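PDB 3G02: epoxide hydrolase from Aspergillus niger, which probably catalyses the hydrolysis of epoxides, opening the strained ring with water to give diols, and is an enantioselective variant obtained by directed evolution. Local coordinates for residues Val22-Pro25 with Asp26-Asp30; Asp30-Lys33 with Thr34-Leu38; Phe55-Ser59 with Glu60-Thr64. The protein carries 9 engineered substitutions. All blocks are in the same frame, centred on the assembly; numbering follows the deposited sequence.

Contact 1 (Val22-Pro25 with Asp26-Asp30); sequences VSIP and DEQLD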
loop_
_atom_site.group_PDB
_atom_site.type_symbol
_atom_site.label_atom_id
_atom_site.label_comp_id
_atom_site.label_asym_id
_atom_site.label_seq_id
_atom_site.Cartn_x
_atom_site.Cartn_y
_atom_site.Cartn_z
ATOM N N VAL A 22 -15.876 13.591 -24.368
ATOM C CA VAL A 22 -14.966 13.997 -23.300
ATOM C C VAL A 22 -14.620 15.472 -23.487
ATOM O O VAL A 22 -14.121 15.875 -24.538
ATOM C CB VAL A 22 -13.681 13.134 -23.270
ATOM C CG1 VAL A 22 -12.786 13.552 -22.101
ATOM C CG2 VAL A 22 -14.029 11.645 -23.178
ATOM N N SER A 23 -14.911 16.271 -22.463
ATOM C CA SER A 23 -14.680 17.706 -22.503
ATOM C C SER A 23 -14.325 18.202 -21.111
ATOM O O SER A 23 -15.158 18.780 -20.406
ATOM C CB SER A 23 -15.915 18.436 -23.048
ATOM O OG SER A 23 -15.649 19.816 -23.224
ATOM N N ILE A 24 -13.078 17.951 -20.715
ATOM C CA ILE A 24 -12.584 18.355 -19.404
ATOM C C ILE A 24 -12.418 19.876 -19.379
ATOM O O ILE A 24 -11.710 20.432 -20.220
ATOM C CB ILE A 24 -11.236 17.655 -19.054
ATOM C CG1 ILE A 24 -11.359 16.120 -19.130
ATOM C CG2 ILE A 24 -10.715 18.115 -17.687
ATOM C CD1 ILE A 24 -12.375 15.493 -18.174
ATOM N N PRO A 25 -13.090 20.553 -18.427
ATOM C CA PRO A 25 -12.966 22.004 -18.322
ATOM C C PRO A 25 -11.521 22.459 -18.135
ATOM O O PRO A 25 -10.739 21.782 -17.458
ATOM C CB PRO A 25 -13.791 22.335 -17.072
ATOM C CG PRO A 25 -14.767 21.216 -16.955
ATOM C CD PRO A 25 -14.012 20.006 -17.414
ATOM N N ASP A 26 -11.178 23.598 -18.737
ATOM C CA ASP A 26 -9.842 24.186 -18.619
ATOM C C ASP A 26 -9.418 24.353 -17.162
ATOM O O ASP A 26 -8.259 24.112 -16.819
ATOM C CB ASP A 26 -9.777 25.542 -19.331
ATOM C CG ASP A 26 -9.680 25.413 -20.841
ATOM O OD1 ASP A 26 -8.955 24.518 -21.331
ATOM O OD2 ASP A 26 -10.321 26.227 -21.544
ATOM N N GLU A 27 -10.368 24.762 -16.319
ATOM C CA GLU A 27 -10.134 24.964 -14.887
ATOM C C GLU A 27 -9.619 23.692 -14.207
ATOM O O GLU A 27 -8.772 23.761 -13.319
ATOM C CB GLU A 27 -11.411 25.457 -14.194
ATOM C CG GLU A 27 -11.159 26.310 -12.957
ATOM C CD GLU A 27 -12.408 26.545 -12.117
ATOM O OE1 GLU A 27 -13.420 27.042 -12.659
ATOM O OE2 GLU A 27 -12.369 26.241 -10.904
ATOM N N GLN A 28 -10.126 22.537 -14.640
ATOM C CA GLN A 28 -9.707 21.249 -14.082
ATOM C C GLN A 28 -8.302 20.863 -14.534
ATOM O O GLN A 28 -7.531 20.291 -13.761
ATOM C CB GLN A 28 -10.719 20.154 -14.423
ATOM C CG GLN A 28 -12.021 20.277 -13.633
ATOM C CD GLN A 28 -13.064 19.246 -14.022
ATOM O OE1 GLN A 28 -12.735 18.146 -14.474
ATOM N NE2 GLN A 28 -14.336 19.599 -13.842
ATOM N N LEU A 29 -7.973 21.188 -15.781
ATOM C CA LEU A 29 -6.628 20.973 -16.304
ATOM C C LEU A 29 -5.624 21.896 -15.626
ATOM O O LEU A 29 -4.503 21.482 -15.317
ATOM C CB LEU A 29 -6.598 21.158 -17.825
ATOM C CG LEU A 29 -7.402 20.161 -18.664
ATOM C CD1 LEU A 29 -7.262 20.469 -20.146
ATOM C CD2 LEU A 29 -6.974 18.722 -18.376
ATOM N N ASP A 30 -6.031 23.146 -15.400
ATOM C CA ASP A 30 -5.226 24.105 -14.649
ATOM C C ASP A 30 -4.991 23.605 -13.228
ATOM O O ASP A 30 -3.873 23.688 -12.719
ATOM C CB ASP A 30 -5.908 25.477 -14.600
ATOM C CG ASP A 30 -6.041 26.126 -15.968
ATOM O OD1 ASP A 30 -5.333 25.718 -16.919
ATOM O OD2 ASP A 30 -6.869 27.055 -16.085
#
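The ring of P25 and the amide of Q28 meet where a loop turns into helix 26-38, a helix N-terminus with proline at the N-cap, in the N-terminal region of this α/β-hydrolase-fold enzyme. The two side chains run at a slant to each other: Q28 is extended beyond CG and lays its terminal amide along the CG-CD side of the proline, with Q28 NE2 3.5 Å from P25 CG and Q28 CD 3.6 Å from P25 CD. These are van der Waals contacts between an amide and a saturated ring. CG of Q28 stands beside its backbone N (chi1 -73°), and from there the chain reaches back toward the loop. I24 approaches differently, crossing Q28 at about a right angle, so that a single methyl, I24 CG2, sits 3.8 Å from both Q28 CB and Q28 OE1. The same methyl also touches L29 CD2 at 3.9 Å, so that one carbon packs on both a glutamine and a leucine. I24 is buried, and its side chain and that of L29 pack on W75 of helix 75-82 and on L304 of helix 292-304. D26 directs its carboxylate elsewhere, into a salt bridge with R76, whose guanidinium also donates a hydrogen bond to I24 O. The backbone closes the turn through one carbonyl, P25 O, which accepts twice. L29 N approaches it in the carbonyl plane at 3.3 Å, whereas Q28 N, 3.0 Å from P25 O, comes from above that plane with a bent N-H...O angle of 131°.

Contact 2 (Asp30-Lys33 with Thr34-Leu38); sequences DDLK and TLVRL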
loop_
_atom_site.group_PDB
_atom_site.type_symbol
_atom_site.label_atom_id
_atom_site.label_comp_id
_atom_site.label_asym_id
_atom_site.label_seq_id
_atom_site.Cartn_x
_atom_site.Cartn_y
_atom_site.Cartn_z
ATOM N N ASP A 30 -6.031 23.146 -15.400
ATOM C CA ASP A 30 -5.226 24.105 -14.649
ATOM C C ASP A 30 -4.991 23.605 -13.228
ATOM O O ASP A 30 -3.873 23.688 -12.719
ATOM C CB ASP A 30 -5.908 25.477 -14.600
ATOM C CG ASP A 30 -6.041 26.126 -15.968
ATOM O OD1 ASP A 30 -5.333 25.718 -16.919
ATOM O OD2 ASP A 30 -6.869 27.055 -16.085
ATOM N N ASP A 31 -6.050 23.087 -12.605
ATOM C CA ASP A 31 -5.974 22.559 -11.243
ATOM C C ASP A 31 -4.972 21.410 -11.178
ATOM O O ASP A 31 -4.145 21.354 -10.269
ATOM C CB ASP A 31 -7.351 22.096 -10.755
ATOM C CG ASP A 31 -7.452 22.052 -9.234
ATOM O OD1 ASP A 31 -6.959 22.993 -8.576
ATOM O OD2 ASP A 31 -8.040 21.089 -8.695
ATOM N N LEU A 32 -5.038 20.513 -12.161
ATOM C CA LEU A 32 -4.087 19.406 -12.247
ATOM C C LEU A 32 -2.639 19.900 -12.322
ATOM O O LEU A 32 -1.788 19.424 -11.577
ATOM C CB LEU A 32 -4.426 18.476 -13.424
ATOM C CG LEU A 32 -3.421 17.376 -13.805
ATOM C CD1 LEU A 32 -3.094 16.465 -12.616
ATOM C CD2 LEU A 32 -3.937 16.552 -14.976
ATOM N N LYS A 33 -2.359 20.859 -13.200
ATOM C CA LYS A 33 -0.991 21.356 -13.341
ATOM C C LYS A 33 -0.497 22.084 -12.087
ATOM O O LYS A 33 0.673 21.963 -11.724
ATOM C CB LYS A 33 -0.828 22.209 -14.607
ATOM C CG LYS A 33 -1.100 21.445 -15.910
ATOM C CD LYS A 33 -0.144 20.265 -16.123
ATOM C CE LYS A 33 -0.740 19.226 -17.072
ATOM N NZ LYS A 33 -0.867 19.712 -18.475
ATOM N N THR A 34 -1.391 22.824 -11.426
ATOM C CA THR A 34 -1.071 23.453 -10.141
ATOM C C THR A 34 -0.683 22.405 -9.096
ATOM O O THR A 34 0.321 22.562 -8.401
ATOM C CB THR A 34 -2.247 24.315 -9.629
ATOM O OG1 THR A 34 -2.410 25.443 -10.499
ATOM C CG2 THR A 34 -1.998 24.816 -8.203
ATOM N N LEU A 35 -1.457 21.325 -9.016
ATOM C CA LEU A 35 -1.186 20.291 -8.022
ATOM C C LEU A 35 0.038 19.445 -8.372
ATOM O O LEU A 35 0.740 18.985 -7.477
ATOM C CB LEU A 35 -2.426 19.434 -7.756
ATOM C CG LEU A 35 -3.683 20.172 -7.261
ATOM C CD1 LEU A 35 -4.792 19.188 -6.943
ATOM C CD2 LEU A 35 -3.398 21.071 -6.058
ATOM N N VAL A 36 0.311 19.260 -9.662
ATOM C CA VAL A 36 1.563 18.624 -10.080
ATOM C C VAL A 36 2.753 19.477 -9.631
ATOM O O VAL A 36 3.715 18.960 -9.064
ATOM C CB VAL A 36 1.624 18.367 -11.610
ATOM C CG1 VAL A 36 3.017 17.900 -12.028
ATOM C CG2 VAL A 36 0.579 17.332 -12.029
ATOM N N ARG A 37 2.666 20.786 -9.871
ATOM C CA ARG A 37 3.719 21.717 -9.472
ATOM C C ARG A 37 3.913 21.754 -7.951
ATOM O O ARG A 37 5.047 21.740 -7.472
ATOM C CB ARG A 37 3.429 23.122 -10.007
ATOM C CG ARG A 37 4.618 24.069 -9.904
ATOM C CD ARG A 37 4.266 25.488 -10.332
ATOM N NE ARG A 37 3.455 26.175 -9.330
ATOM C CZ ARG A 37 2.155 26.434 -9.452
ATOM N NH1 ARG A 37 1.493 26.074 -10.546
ATOM N NH2 ARG A 37 1.516 27.064 -8.475
ATOM N N LEU A 38 2.810 21.785 -7.205
ATOM C CA LEU A 38 2.861 21.881 -5.742
ATOM C C LEU A 38 3.355 20.612 -5.053
ATOM O O LEU A 38 3.908 20.676 -3.952
ATOM C CB LEU A 38 1.491 22.257 -5.176
ATOM C CG LEU A 38 1.011 23.699 -5.351
ATOM C CD1 LEU A 38 -0.438 23.783 -4.926
ATOM C CD2 LEU A 38 1.867 24.688 -4.562
#
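Four successive i to i+4 backbone hydrogen bonds join D30-K33 to T34-L38, from T34 N to D30 O, L35 N to D31 O, V36 N to L32 O and R37 N to K33 O, with the shortest 2.8 Å between V36 N and L32 O. Side chains four residues apart therefore lie one turn on from each other. L32 and V36 make the apolar pair: L32 CD1 meets V36 CG2 at 3.8 Å as the two side chains slant across one another. That V36 methyl stands beside its own backbone N, a position that also brings V36 CG2 within 3.2 Å of L32 O. D31 and L35 form a looser pair, in which the leucine lies over the preceding turn, its CG 3.3 Å from D31 O and its CD1 4.2 Å from D31 OD2. This is the pattern of an amphipathic α-helix, here the latter part of helix 26-38. L32, L35 and V36 all touch P271 of helix 271-284; L32 and L35 also reach W303 of helix 292-304, and L32 and V36 meet W69 of helix 59-71. L35 packs against K40, and L38 against L38, of the second subunit, which places the end of the helix at the dimer interface. On the polar flank T34 CB rests 3.5 Å from D30 O. Within 34-38 itself, R37 bends at chi3 (74°), which carries its guanidinium back so that T34 O lies 4.3 Å above one face, offset toward the rim.

Contact 3 (Phe55-Ser59 with Glu60-Thr64); sequences FGITS and EWLTT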
loop_
_atom_site.group_PDB
_atom_site.type_symbol
_atom_site.label_atom_id
_atom_site.label_comp_id
_atom_site.label_asym_id
_atom_site.label_seq_id
_atom_site.Cartn_x
_atom_site.Cartn_y
_atom_site.Cartn_z
ATOM N N PHE A 55 12.610 -1.840 -5.787
ATOM C CA PHE A 55 11.830 -1.298 -4.676
ATOM C C PHE A 55 10.719 -0.353 -5.140
ATOM O O PHE A 55 10.093 0.322 -4.324
ATOM C CB PHE A 55 12.742 -0.590 -3.670
ATOM C CG PHE A 55 13.787 -1.487 -3.055
ATOM C CD1 PHE A 55 13.416 -2.619 -2.327
ATOM C CD2 PHE A 55 15.143 -1.195 -3.193
ATOM C CE1 PHE A 55 14.375 -3.446 -1.756
ATOM C CE2 PHE A 55 16.116 -2.011 -2.615
ATOM C CZ PHE A 55 15.732 -3.137 -1.896
ATOM N N GLY A 56 10.471 -0.323 -6.446
ATOM C CA GLY A 56 9.445 0.541 -7.014
ATOM C C GLY A 56 10.067 1.684 -7.792
ATOM O O GLY A 56 11.250 1.629 -8.148
ATOM N N ILE A 57 9.277 2.724 -8.047
ATOM C CA ILE A 57 9.704 3.807 -8.935
ATOM C C ILE A 57 10.942 4.531 -8.410
ATOM O O ILE A 57 11.091 4.755 -7.212
ATOM C CB ILE A 57 8.581 4.831 -9.196
ATOM C CG1 ILE A 57 8.072 5.423 -7.876
ATOM C CG2 ILE A 57 7.433 4.185 -9.982
ATOM C CD1 ILE A 57 7.874 6.901 -7.920
ATOM N N THR A 58 11.832 4.895 -9.323
ATOM C CA THR A 58 13.058 5.583 -8.943
ATOM C C THR A 58 12.831 7.082 -8.814
ATOM O O THR A 58 11.886 7.634 -9.386
ATOM C CB THR A 58 14.177 5.355 -9.979
ATOM O OG1 THR A 58 13.790 5.934 -11.231
ATOM C CG2 THR A 58 14.462 3.864 -10.167
ATOM N N SER A 59 13.715 7.739 -8.069
ATOM C CA SER A 59 13.704 9.192 -7.975
ATOM C C SER A 59 13.854 9.839 -9.350
ATOM O O SER A 59 13.141 10.789 -9.663
ATOM C CB SER A 59 14.814 9.676 -7.044
ATOM O OG SER A 59 14.458 9.432 -5.692
ATOM N N GLU A 60 14.771 9.316 -10.159
ATOM C CA GLU A 60 15.009 9.847 -11.501
ATOM C C GLU A 60 13.742 9.817 -12.350
ATOM O O GLU A 60 13.378 10.812 -12.970
ATOM C CB GLU A 60 16.118 9.063 -12.194
ATOM C CG GLU A 60 16.551 9.654 -13.528
ATOM C CD GLU A 60 17.621 8.836 -14.235
ATOM O OE1 GLU A 60 18.101 7.821 -13.677
ATOM O OE2 GLU A 60 17.985 9.215 -15.369
ATOM N N TRP A 61 13.061 8.674 -12.356
ATOM C CA TRP A 61 11.861 8.519 -13.164
ATOM C C TRP A 61 10.771 9.483 -12.706
ATOM O O TRP A 61 10.178 10.187 -13.524
ATOM C CB TRP A 61 11.363 7.070 -13.119
ATOM C CG TRP A 61 10.145 6.828 -13.957
ATOM C CD1 TRP A 61 10.116 6.491 -15.280
ATOM C CD2 TRP A 61 8.778 6.917 -13.535
ATOM N NE1 TRP A 61 8.820 6.365 -15.711
ATOM C CE2 TRP A 61 7.975 6.610 -14.659
ATOM C CE3 TRP A 61 8.154 7.214 -12.317
ATOM C CZ2 TRP A 61 6.577 6.599 -14.602
ATOM C CZ3 TRP A 61 6.759 7.207 -12.259
ATOM C CH2 TRP A 61 5.989 6.896 -13.400
ATOM N N LEU A 62 10.510 9.530 -11.403
ATOM C CA LEU A 62 9.443 10.395 -10.902
ATOM C C LEU A 62 9.717 11.877 -11.161
ATOM O O LEU A 62 8.809 12.608 -11.556
ATOM C CB LEU A 62 9.139 10.132 -9.424
ATOM C CG LEU A 62 7.816 10.733 -8.926
ATOM C CD1 LEU A 62 6.612 10.149 -9.658
ATOM C CD2 LEU A 62 7.664 10.560 -7.427
ATOM N N THR A 63 10.963 12.297 -10.933
ATOM C CA THR A 63 11.392 13.675 -11.180
ATOM C C THR A 63 11.183 14.048 -12.647
ATOM O O THR A 63 10.587 15.087 -12.954
ATOM C CB THR A 63 12.882 13.872 -10.805
ATOM O OG1 THR A 63 13.097 13.459 -9.450
ATOM C CG2 THR A 63 13.312 15.335 -10.966
ATOM N N THR A 64 11.671 13.186 -13.537
ATOM C CA THR A 64 11.577 13.385 -14.988
ATOM C C THR A 64 10.123 13.404 -15.462
ATOM O O THR A 64 9.739 14.244 -16.275
ATOM C CB THR A 64 12.379 12.308 -15.754
ATOM O OG1 THR A 64 13.766 12.419 -15.409
ATOM C CG2 THR A 64 12.228 12.471 -17.270
#
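I57 meets both W61 and L62 across the start of helix 59-71, and each part of its side chain has its own neighbour. Its CB lies 3.9 Å from W61 CE3. At the first branch the methyl CG2 comes obliquely to the six-membered part of the indole, 3.8 Å from W61 CZ3. The other branch starts with CG1 between the backbone N and the carbonyl carbon (chi1 57°), a torsion that sends the chain to L62, where the terminal CD1 packs 3.7 Å from L62 CD2 and also touches L62 CB. The residue after I57 caps the helix: T58 OG1, the N-cap oxygen, accepts from W61 N at 3.1 Å with an N-H...O angle of 159°. The same hydroxyl oxygen is 3.3 Å from W61 CB, while T58 O accepts from L62 N. One residue on, S59 O accepts from T63 N at 2.9 Å and, in one of two T63 conformers, probably also from T63 OG1, above the carbonyl plane. S59 OG hydrogen-bonds to S48 OG. W61 and I57 also pack on helix 271-284, and from the second subunit S261 OG hydrogen-bonds to I57 O and T262 OG1 to I57 N.

How the contacts relate
The three contacts illustrate how a helix is begun and continued. Contacts 1 and 2 share D30 and both belong to helix 26-38, one at its start and the other along its later turns, with centres 12 Å apart; contact 3 opens the next helix, 59-71. Contact 1 is a surface contact, whereas contacts 2 and 3 are partly buried and both touch the second subunit. Chemistry follows place. At the two helix starts, proline, with no side-chain acceptor, offers its backbone carbonyl and a ring that packs on Q28 in contact 1, while threonine adds a side-chain cap in contact 3. Contact 2, inside a helix, relies on regular backbone bonds and apolar neighbours. Contacts 2 and 3 come within about 8 Å at their nearest atoms without touching.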